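PDB 6PTM: uncharacterized protein from Bacteroides ovatus CL02T12C04, which probably acts as a family 42 exo-carrageenase, a glycoside hydrolase that removes sugar units from the ends of carrageenan chains. Local coordinates for residues L229-F234 with M289-P294; Q265-L270 with S376-E381; I393-N398 with I409-L414; P249-T254 with T302-P307. One frame throughout, in Å; residues are numbered along the deposited sequence.

Contact 1 of 4, residues L229-F234 with M289-P294; sequences LNHSNF and MLCNEP. With EDO (1,2-ethanediol), chain B.
Leu229 N donates to Met289 O at 3.0 Å, as between neighbouring parallel strands. Direct pairing stops there: water 1 bridges the chains, accepting from Asn292 N and donating to Leu229 O at 2.7 Å. Beyond it, the ring of His231 reaches across to the next carbonyl. With CG turned beside its own backbone N (chi1 -66°), the ring brings NE2 to Leu290 O at 2.7 Å, and the oxygen lies at the ring edge, in plane. That bond is short but weak, bent to 128°. Tyr256 OH holds ND1, and that bond and the weak one to Leu290 O together probably limit the ring's rotation. Cys291 SG approaches the ring obliquely, 3.8 Å from His231 CD2. Farther along, Asn230 ND2 donates to O1 of an ethanediol, probably from the crystallisation liquor, at 2.8 Å and also to Ser232 OG, while its OD1 accepts from Asn233 N in an Asx motif. Strand 225-230 sits between strands 192-197 and 288-292 in the parallel barrel wall; strand 391-394 follows on the far side of 288-292, and Phe375 and Ile382 of helix 358-385 pack on Leu290.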
# COMPACT_ATOMS: atom_id res chain seq x y z
N LEU A 229 -2.99 -2.65 -17.72
CA LEU A 229 -2.41 -1.98 -18.91
C LEU A 229 -0.90 -2.00 -18.82
O LEU A 229 -0.34 -1.38 -17.87
CB LEU A 229 -2.91 -0.54 -19.00
CG LEU A 229 -4.27 -0.36 -19.66
CD1 LEU A 229 -5.35 -0.85 -18.73
CD2 LEU A 229 -4.49 1.11 -20.06
N ASN A 230 -0.26 -2.69 -19.77
CA ASN A 230 1.20 -2.75 -19.95
C ASN A 230 1.67 -1.57 -20.78
O ASN A 230 0.96 -1.21 -21.75
CB ASN A 230 1.65 -4.03 -20.66
CG ASN A 230 3.06 -3.90 -21.18
OD1 ASN A 230 3.27 -3.34 -22.27
ND2 ASN A 230 4.02 -4.39 -20.39
N HIS A 231 2.80 -0.97 -20.40
CA HIS A 231 3.39 0.21 -21.09
C HIS A 231 4.86 -0.01 -21.45
O HIS A 231 5.47 0.96 -21.95
CB HIS A 231 3.17 1.48 -20.26
CG HIS A 231 1.73 1.86 -20.13
ND1 HIS A 231 1.04 2.44 -21.16
CD2 HIS A 231 0.85 1.72 -19.11
CE1 HIS A 231 -0.22 2.65 -20.78
NE2 HIS A 231 -0.36 2.23 -19.51
N SER A 232 5.46 -1.18 -21.19
CA SER A 232 6.88 -1.45 -21.50
C SER A 232 7.07 -1.86 -22.97
O SER A 232 8.17 -1.75 -23.45
CB SER A 232 7.45 -2.50 -20.60
OG SER A 232 6.75 -3.70 -20.76
N ASN A 233 6.00 -2.30 -23.63
CA ASN A 233 6.06 -2.93 -24.97
C ASN A 233 5.25 -2.04 -25.91
O ASN A 233 4.01 -2.16 -25.93
CB ASN A 233 5.57 -4.38 -24.90
CG ASN A 233 5.80 -5.15 -26.20
OD1 ASN A 233 6.30 -4.59 -27.18
ND2 ASN A 233 5.39 -6.41 -26.23
N PHE A 234 5.91 -1.16 -26.65
CA PHE A 234 5.23 -0.23 -27.57
C PHE A 234 5.39 -0.79 -28.99
O PHE A 234 6.45 -1.30 -29.33
CB PHE A 234 5.80 1.16 -27.32
CG PHE A 234 5.02 2.22 -28.03
CD1 PHE A 234 3.80 2.64 -27.53
CD2 PHE A 234 5.49 2.79 -29.19
CE1 PHE A 234 3.07 3.61 -28.19
CE2 PHE A 234 4.74 3.75 -29.86
CZ PHE A 234 3.55 4.17 -29.34
N MET A 289 -6.04 -0.97 -14.04
CA MET A 289 -4.72 -0.63 -13.45
C MET A 289 -3.89 0.04 -14.54
O MET A 289 -3.54 -0.64 -15.53
CB MET A 289 -4.07 -1.93 -12.97
CG MET A 289 -3.07 -1.74 -11.86
SD MET A 289 -1.53 -1.09 -12.47
CE MET A 289 -1.01 -2.29 -13.69
N LEU A 290 -3.65 1.35 -14.43
CA LEU A 290 -3.25 2.16 -15.61
C LEU A 290 -1.74 2.04 -15.87
O LEU A 290 -1.37 2.26 -17.01
CB LEU A 290 -3.64 3.63 -15.44
CG LEU A 290 -5.14 3.90 -15.29
CD1 LEU A 290 -5.41 5.38 -15.10
CD2 LEU A 290 -5.93 3.34 -16.46
N CYS A 291 -0.93 1.67 -14.87
CA CYS A 291 0.50 1.41 -15.08
C CYS A 291 1.10 0.71 -13.86
O CYS A 291 0.77 1.10 -12.71
CB CYS A 291 1.27 2.71 -15.33
SG CYS A 291 2.95 2.46 -15.97
N ASN A 292 1.99 -0.24 -14.13
CA ASN A 292 2.92 -0.92 -13.18
C ASN A 292 4.08 0.02 -12.77
O ASN A 292 4.94 0.27 -13.62
CB ASN A 292 3.47 -2.15 -13.89
CG ASN A 292 4.30 -3.03 -13.00
OD1 ASN A 292 3.83 -4.04 -12.43
ND2 ASN A 292 5.55 -2.65 -12.87
N GLU A 293 4.17 0.40 -11.50
CA GLU A 293 5.32 1.13 -10.88
C GLU A 293 5.80 2.22 -11.82
O GLU A 293 6.96 2.24 -12.24
CB GLU A 293 6.49 0.19 -10.55
CG GLU A 293 6.13 -0.84 -9.48
CD GLU A 293 7.34 -1.48 -8.81
OE1 GLU A 293 8.42 -1.48 -9.45
OE2 GLU A 293 7.20 -1.96 -7.68
N PRO A 294 4.90 3.12 -12.25
CA PRO A 294 5.31 4.27 -13.07
C PRO A 294 6.26 5.20 -12.31
O PRO A 294 6.17 5.33 -11.06
CB PRO A 294 3.97 4.97 -13.35
CG PRO A 294 3.18 4.66 -12.12
CD PRO A 294 3.47 3.18 -11.89
C1 EDO B . 4.40 -5.95 -16.91
O1 EDO B . 3.57 -5.93 -18.07
C2 EDO B . 4.77 -4.55 -16.56
O2 EDO B . 5.52 -3.87 -17.57
O HOH W 1 2.18 -1.29 -16.85

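Contact 2 of 4, residues Q265-L270 with S376-E381; sequences QVNSDL and SFLKNE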
# COMPACT_ATOMS: atom_id res chain seq x y z
N GLN A 265 -2.40 8.38 -29.82
CA GLN A 265 -3.19 7.64 -30.85
C GLN A 265 -3.22 6.14 -30.46
O GLN A 265 -4.30 5.51 -30.48
CB GLN A 265 -2.59 7.84 -32.25
CG GLN A 265 -3.22 6.93 -33.32
CD GLN A 265 -2.44 6.98 -34.62
OE1 GLN A 265 -2.08 8.06 -35.04
NE2 GLN A 265 -2.10 5.82 -35.20
N VAL A 266 -2.07 5.59 -30.12
CA VAL A 266 -1.95 4.12 -29.92
C VAL A 266 -2.75 3.72 -28.68
O VAL A 266 -3.53 2.73 -28.74
CB VAL A 266 -0.47 3.65 -29.88
CG1 VAL A 266 -0.36 2.22 -29.39
CG2 VAL A 266 0.22 3.79 -31.24
N ASN A 267 -2.59 4.47 -27.59
CA ASN A 267 -3.34 4.18 -26.35
C ASN A 267 -4.84 4.32 -26.61
O ASN A 267 -5.58 3.44 -26.17
CB ASN A 267 -2.84 5.04 -25.18
CG ASN A 267 -1.56 4.47 -24.63
OD1 ASN A 267 -1.57 3.64 -23.72
ND2 ASN A 267 -0.45 4.88 -25.19
N SER A 268 -5.28 5.39 -27.28
CA SER A 268 -6.71 5.62 -27.66
C SER A 268 -7.21 4.43 -28.48
O SER A 268 -8.31 3.93 -28.20
CB SER A 268 -6.88 6.93 -28.39
OG SER A 268 -6.70 8.01 -27.47
N ASP A 269 -6.38 3.92 -29.40
CA ASP A 269 -6.77 2.81 -30.30
C ASP A 269 -6.88 1.52 -29.49
O ASP A 269 -7.86 0.76 -29.70
CB ASP A 269 -5.81 2.67 -31.49
CG ASP A 269 -6.05 3.68 -32.61
OD1 ASP A 269 -7.09 4.31 -32.61
OD2 ASP A 269 -5.20 3.77 -33.47
N LEU A 270 -5.92 1.27 -28.59
CA LEU A 270 -5.98 0.08 -27.71
C LEU A 270 -7.31 0.10 -26.94
O LEU A 270 -8.04 -0.92 -27.00
CB LEU A 270 -4.78 0.02 -26.75
CG LEU A 270 -4.76 -1.22 -25.86
CD1 LEU A 270 -4.67 -2.50 -26.70
CD2 LEU A 270 -3.61 -1.18 -24.88
N SER A 376 -4.86 10.96 -16.21
CA SER A 376 -6.19 11.52 -16.49
C SER A 376 -6.62 11.18 -17.92
O SER A 376 -7.79 10.75 -18.09
CB SER A 376 -6.28 13.02 -16.22
OG SER A 376 -6.15 13.26 -14.82
N PHE A 377 -5.75 11.36 -18.91
CA PHE A 377 -6.00 10.99 -20.33
C PHE A 377 -6.37 9.50 -20.39
O PHE A 377 -7.43 9.18 -20.94
CB PHE A 377 -4.81 11.32 -21.23
CG PHE A 377 -4.81 10.62 -22.57
CD1 PHE A 377 -5.66 11.03 -23.59
CD2 PHE A 377 -3.98 9.52 -22.79
CE1 PHE A 377 -5.69 10.35 -24.80
CE2 PHE A 377 -4.02 8.84 -24.00
CZ PHE A 377 -4.88 9.25 -25.00
N LEU A 378 -5.58 8.59 -19.82
CA LEU A 378 -5.88 7.13 -19.93
C LEU A 378 -7.26 6.82 -19.33
O LEU A 378 -8.05 6.12 -19.97
CB LEU A 378 -4.79 6.31 -19.22
CG LEU A 378 -3.44 6.26 -19.93
CD1 LEU A 378 -2.45 5.44 -19.11
CD2 LEU A 378 -3.56 5.71 -21.37
N LYS A 379 -7.54 7.33 -18.13
CA LYS A 379 -8.83 7.17 -17.44
C LYS A 379 -9.96 7.75 -18.30
O LYS A 379 -10.99 7.03 -18.46
CB LYS A 379 -8.83 7.84 -16.06
CG LYS A 379 -10.20 7.88 -15.40
CD LYS A 379 -10.26 8.58 -14.06
CE LYS A 379 -9.72 9.99 -14.10
NZ LYS A 379 -10.09 10.75 -12.87
N ASN A 380 -9.80 8.94 -18.87
CA ASN A 380 -10.91 9.55 -19.67
C ASN A 380 -11.14 8.72 -20.94
O ASN A 380 -12.30 8.54 -21.28
CB ASN A 380 -10.72 11.04 -19.98
CG ASN A 380 -10.61 11.85 -18.70
OD1 ASN A 380 -11.19 11.49 -17.66
ND2 ASN A 380 -9.82 12.91 -18.76
N GLU A 381 -10.11 8.10 -21.53
CA GLU A 381 -10.31 7.20 -22.70
C GLU A 381 -11.11 5.96 -22.28
O GLU A 381 -12.10 5.66 -22.99
CB GLU A 381 -9.01 6.84 -23.41
CG GLU A 381 -8.33 8.05 -24.02
CD GLU A 381 -9.14 8.72 -25.13
OE1 GLU A 381 -9.25 8.14 -26.20
OE2 GLU A 381 -9.77 9.76 -24.86
O HOH W 2 -10.14 5.98 -27.17
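Glu381 sends its side chain across to Ser268. CB leaves the backbone toward helix 265-270. CG then lies 3.5 Å above the plane of the Phe377 ring, offset to the rim, and a bend at the next bond (chi2 -63°) brings the carboxylate round to the serine. OE1 ends 2.9 Å from Ser268 OG and accepts from water 2, which also donates to Ser268 O; OE2 forms a salt bridge with Lys384 one turn on. The Ser268 hydroxyl has Arg264 O as a second acceptor, so its one proton has two claimants. The same hydroxyl meets the edge of the Phe377 ring, 3.3 Å from CZ. Phe377 reaches there because CG stands opposite the backbone N (chi1 163°), throwing the ring forward between the helices. Beside it, the Leu378 side chain crosses that of Asn267 at a slant, CD2 coming 3.7 Å from Asn267 OD1; Asn267 ND2 bonds to Ala263 O and Tyr256 OH, OD1 to Asn198 ND2. An alanine in place of Glu381 is likely to leave Lys384 without its charged mate, and Ser268 OG and water 2 without the carboxylate that links the helices. The two short axes approach to 10.1 Å and run in the same general direction, crossing at -30°, as neighbouring helices of the barrel's outer layer, with helix 236-241 touching Val266 through Trp237.

Contact 3 of 4, residues I393-N398 with I409-L414; sequences IKIMPN and IDLEAL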
# COMPACT_ATOMS: atom_id res chain seq x y z
N ILE A 393 -3.63 2.97 -10.06
CA ILE A 393 -2.23 2.94 -10.54
C ILE A 393 -1.41 2.15 -9.51
O ILE A 393 -1.60 2.37 -8.28
CB ILE A 393 -1.75 4.39 -10.73
CG1 ILE A 393 -2.69 5.18 -11.65
CG2 ILE A 393 -0.32 4.44 -11.22
CD1 ILE A 393 -2.53 6.71 -11.49
N LYS A 394 -0.53 1.27 -9.98
CA LYS A 394 0.35 0.50 -9.05
C LYS A 394 1.51 1.41 -8.62
O LYS A 394 2.66 1.26 -9.09
CB LYS A 394 0.81 -0.81 -9.68
CG LYS A 394 1.68 -1.65 -8.76
CD LYS A 394 2.35 -2.79 -9.42
CE LYS A 394 1.35 -3.81 -9.95
NZ LYS A 394 2.03 -5.01 -10.51
N ILE A 395 1.18 2.38 -7.77
CA ILE A 395 2.15 3.42 -7.32
C ILE A 395 3.04 2.81 -6.25
O ILE A 395 2.51 2.17 -5.33
CB ILE A 395 1.42 4.65 -6.78
CG1 ILE A 395 0.62 5.36 -7.87
CG2 ILE A 395 2.41 5.57 -6.09
CD1 ILE A 395 -0.41 6.31 -7.30
N MET A 396 4.35 3.05 -6.34
CA MET A 396 5.29 2.66 -5.27
C MET A 396 5.15 3.67 -4.14
O MET A 396 5.53 4.81 -4.32
CB MET A 396 6.73 2.67 -5.79
CG MET A 396 6.98 1.61 -6.84
SD MET A 396 8.39 2.05 -7.86
CE MET A 396 9.66 2.43 -6.64
N PRO A 397 4.63 3.34 -2.95
CA PRO A 397 4.41 4.37 -1.93
C PRO A 397 5.66 5.13 -1.49
O PRO A 397 5.51 6.22 -1.02
CB PRO A 397 3.85 3.58 -0.75
CG PRO A 397 3.17 2.41 -1.41
CD PRO A 397 4.10 2.04 -2.55
N ASN A 398 6.85 4.53 -1.61
CA ASN A 398 8.13 5.16 -1.18
C ASN A 398 8.43 6.37 -2.10
O ASN A 398 9.22 7.22 -1.67
CB ASN A 398 9.30 4.16 -1.00
CG ASN A 398 9.83 3.47 -2.24
OD1 ASN A 398 9.36 3.68 -3.36
ND2 ASN A 398 10.90 2.72 -2.08
N ILE A 409 5.57 11.53 -9.74
CA ILE A 409 4.48 10.88 -8.98
C ILE A 409 4.03 11.81 -7.86
O ILE A 409 4.79 12.00 -6.85
CB ILE A 409 4.93 9.50 -8.47
CG1 ILE A 409 5.29 8.59 -9.64
CG2 ILE A 409 3.88 8.89 -7.57
CD1 ILE A 409 4.21 8.44 -10.71
N ASP A 410 2.81 12.30 -8.02
CA ASP A 410 2.09 13.16 -7.06
C ASP A 410 1.06 12.26 -6.37
O ASP A 410 -0.00 12.05 -6.94
CB ASP A 410 1.48 14.36 -7.79
CG ASP A 410 0.69 15.35 -6.94
OD1 ASP A 410 0.33 15.01 -5.78
OD2 ASP A 410 0.43 16.46 -7.44
N LEU A 411 1.41 11.67 -5.23
CA LEU A 411 0.56 10.63 -4.60
C LEU A 411 -0.83 11.23 -4.30
O LEU A 411 -1.85 10.51 -4.41
CB LEU A 411 1.23 10.10 -3.32
CG LEU A 411 0.50 8.95 -2.62
CD1 LEU A 411 0.18 7.83 -3.59
CD2 LEU A 411 1.32 8.40 -1.46
N GLU A 412 -0.89 12.48 -3.85
CA GLU A 412 -2.19 13.09 -3.52
C GLU A 412 -3.04 13.14 -4.79
O GLU A 412 -4.18 12.68 -4.76
CB GLU A 412 -2.04 14.52 -3.02
CG GLU A 412 -3.39 15.18 -2.86
CD GLU A 412 -3.36 16.48 -2.07
OE1 GLU A 412 -2.33 17.17 -2.21
OE2 GLU A 412 -4.34 16.82 -1.35
N ALA A 413 -2.49 13.67 -5.88
CA ALA A 413 -3.29 13.91 -7.10
C ALA A 413 -3.69 12.54 -7.67
O ALA A 413 -4.86 12.37 -8.03
CB ALA A 413 -2.55 14.77 -8.09
N LEU A 414 -2.78 11.58 -7.72
CA LEU A 414 -3.10 10.28 -8.36
C LEU A 414 -4.10 9.54 -7.49
O LEU A 414 -4.98 8.89 -8.05
CB LEU A 414 -1.83 9.48 -8.62
CG LEU A 414 -0.86 10.15 -9.58
CD1 LEU A 414 0.36 9.27 -9.83
CD2 LEU A 414 -1.51 10.48 -10.91
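Ile395 and Leu414 make the closest approach here: Ile395 CD1 rests on Leu414 CB at 3.7 Å. CG1 of Ile395 lies beside its backbone N (chi1 -65°) and the chain then runs extended, which carries CD1 out to the helix while CG2 is left for other partners. That CG2 meets Ile409 CG2 at 3.9 Å, where the two isoleucines lie alongside each other, pointing opposite ways, and touches Leu411 CD1 at 4.0 Å. A little farther along, Ile393 crosses Leu414 at about a right angle, with Ile393 CD1 3.9 Å from Leu414 CD2. Phe375 of helix 358-385 touches both of these residues, and Phe456 of helix 448-460 touches Leu411, so the tight side is buried on several flanks. The other side is looser: Pro397 turns away to pack on Glu449 and Ala453 of helix 448-460, and Met396 beside it is partly exposed. The charged side chains find their partners away from this interface. Asp410, the N-cap of helix 411-417, points away from the strand; its OD1 takes Ala413 N at 3.1 Å, the donor coming from above the carboxylate plane, and OD2 pairs with Lys570. Lys394, at the centre of an inverse gamma turn, sends NZ to Glu470 and Asn292. Across these two segments the contact is wholly apolar, so its strength probably rests on close fit and exclusion of water.

Contact 4 of 4, residues P249-T254 with T302-P307; sequences PGIKYT and TWASAP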
# COMPACT_ATOMS: atom_id res chain seq x y z
N PRO A 249 11.28 8.28 -22.01
CA PRO A 249 10.50 7.24 -21.36
C PRO A 249 10.45 7.49 -19.84
O PRO A 249 11.24 8.29 -19.32
CB PRO A 249 11.30 5.99 -21.68
CG PRO A 249 12.71 6.49 -21.65
CD PRO A 249 12.61 7.79 -22.42
N GLY A 250 9.50 6.82 -19.20
CA GLY A 250 9.43 6.67 -17.73
C GLY A 250 9.97 5.31 -17.41
O GLY A 250 9.20 4.38 -17.37
N ILE A 251 11.28 5.19 -17.31
CA ILE A 251 11.98 3.89 -17.18
C ILE A 251 11.52 3.19 -15.91
O ILE A 251 11.37 3.85 -14.88
CB ILE A 251 13.51 4.14 -17.22
CG1 ILE A 251 13.94 4.64 -18.61
CG2 ILE A 251 14.31 2.90 -16.80
CD1 ILE A 251 15.40 5.06 -18.71
N LYS A 252 11.31 1.85 -15.95
CA LYS A 252 11.38 0.99 -17.14
C LYS A 252 9.96 0.62 -17.64
O LYS A 252 9.84 -0.04 -18.68
CB LYS A 252 12.16 -0.30 -16.85
CG LYS A 252 11.53 -1.19 -15.78
CD LYS A 252 12.48 -2.23 -15.20
CE LYS A 252 12.30 -3.59 -15.81
NZ LYS A 252 12.94 -4.61 -14.94
N TYR A 253 8.91 1.03 -16.95
CA TYR A 253 7.55 0.48 -17.19
C TYR A 253 6.78 1.30 -18.23
O TYR A 253 5.80 0.72 -18.74
CB TYR A 253 6.83 0.27 -15.86
CG TYR A 253 7.48 -0.85 -15.10
CD1 TYR A 253 7.51 -2.13 -15.63
CD2 TYR A 253 8.10 -0.63 -13.88
CE1 TYR A 253 8.14 -3.17 -14.97
CE2 TYR A 253 8.71 -1.66 -13.19
CZ TYR A 253 8.73 -2.93 -13.74
OH TYR A 253 9.32 -3.94 -13.08
N THR A 254 7.21 2.52 -18.60
CA THR A 254 6.59 3.26 -19.75
C THR A 254 7.68 3.60 -20.78
O THR A 254 8.32 4.66 -20.67
CB THR A 254 5.81 4.51 -19.29
OG1 THR A 254 4.89 4.20 -18.25
CG2 THR A 254 5.04 5.14 -20.44
N THR A 302 21.03 9.00 -11.71
CA THR A 302 20.23 8.30 -10.68
C THR A 302 19.48 7.17 -11.38
O THR A 302 19.25 7.25 -12.61
CB THR A 302 19.30 9.24 -9.91
OG1 THR A 302 18.31 9.68 -10.84
CG2 THR A 302 20.05 10.39 -9.25
N TRP A 303 19.06 6.20 -10.58
CA TRP A 303 18.33 4.99 -11.02
C TRP A 303 17.07 5.39 -11.80
O TRP A 303 16.30 6.26 -11.29
CB TRP A 303 18.01 4.14 -9.80
CG TRP A 303 16.96 3.12 -10.06
CD1 TRP A 303 17.11 1.94 -10.75
CD2 TRP A 303 15.58 3.20 -9.67
NE1 TRP A 303 15.91 1.28 -10.80
CE2 TRP A 303 14.95 2.03 -10.16
CE3 TRP A 303 14.81 4.13 -8.95
CZ2 TRP A 303 13.59 1.78 -9.94
CZ3 TRP A 303 13.46 3.89 -8.75
CH2 TRP A 303 12.87 2.72 -9.23
N ALA A 304 16.89 4.76 -12.96
CA ALA A 304 15.72 4.83 -13.86
C ALA A 304 15.50 6.28 -14.32
O ALA A 304 14.37 6.60 -14.62
CB ALA A 304 14.47 4.29 -13.17
N SER A 305 16.53 7.11 -14.36
CA SER A 305 16.44 8.51 -14.84
C SER A 305 16.64 8.55 -16.36
O SER A 305 17.35 7.71 -16.94
CB SER A 305 17.40 9.41 -14.10
OG SER A 305 18.72 8.87 -14.20
N ALA A 306 15.97 9.50 -17.00
CA ALA A 306 16.15 9.85 -18.42
C ALA A 306 15.76 11.31 -18.60
O ALA A 306 14.95 11.86 -17.83
CB ALA A 306 15.32 8.95 -19.28
N PRO A 307 16.30 11.98 -19.63
CA PRO A 307 15.85 13.32 -19.98
C PRO A 307 14.44 13.23 -20.57
O PRO A 307 14.13 12.23 -21.23
CB PRO A 307 16.83 13.78 -21.07
CG PRO A 307 17.96 12.73 -21.05
CD PRO A 307 17.31 11.46 -20.56
O HOH W 3 12.49 7.93 -16.81
O HOH W 4 11.91 6.56 -13.92
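A cis peptide bond before a residue other than proline, between Ile251 and Lys252, is the rarity here, and Ile251 spans to the Thr302-Ser305 turn. Its CG1 sits beside the backbone N (chi1 -68°), so the two branches part: CG2 lies 3.9 Å from Ala304 CB, while CD1 extends to Ala306 CB, also 3.9 Å away, and passes 3.7 Å from Ser305 O. Ala304 occupies the third position of a type II turn, and its methyl meets two groups: the centre of the Trp303 ring, 3.8 Å above the plane, and Ile251 O, 3.6 Å away. Pro249 adds a lighter touch, its CG 4.3 Å from Ala306 CB. Water 3 accepts from Ile251 N at 3.0 Å and lies close to Pro249 O and Ala304 O; water 4 sits between Ile251 O and Ala304 O. Gly250 pairs with Thr254 through two backbone bonds, Tyr253 and Thr254 both facing it in a classic beta bulge. A glycine in place of Ile251 would probably leave Ala304 CB and Ser305 O without their aliphatic cover and Ala306 with only the lighter touch of Pro249. Without a direct hydrogen bond, these partly exposed loops share small apolar contacts and two bridging waters, which suggests a modest, solvent-tolerant join.

In the fold
Contact 1 lies in the middle: its centre is about 12 Å from that of contact 2, 13 Å from contact 4 and 14 Å from contact 3. His231 CE1 packs 3.4 Å from Asn267 OD1, joining the loop after strand 225-230 to helix 261-278. Toward contact 3, Asn292 OD1 meets Lys394 NZ at 2.8 Å. Tyr253 packs on Asn292 and Glu293, and Met396 CE lies 4.1 Å from Trp303 CH2. Contacts 1, 3 and 4 therefore gather round Asn292-Glu293 at the end of strand 288-292, where related family 42 enzymes carry the acid/base, so Glu293 probably has that role; Glu470, partner of Lys394, sits on strand 466-471, where such enzymes carry the nucleophile. Contact 2 stands behind.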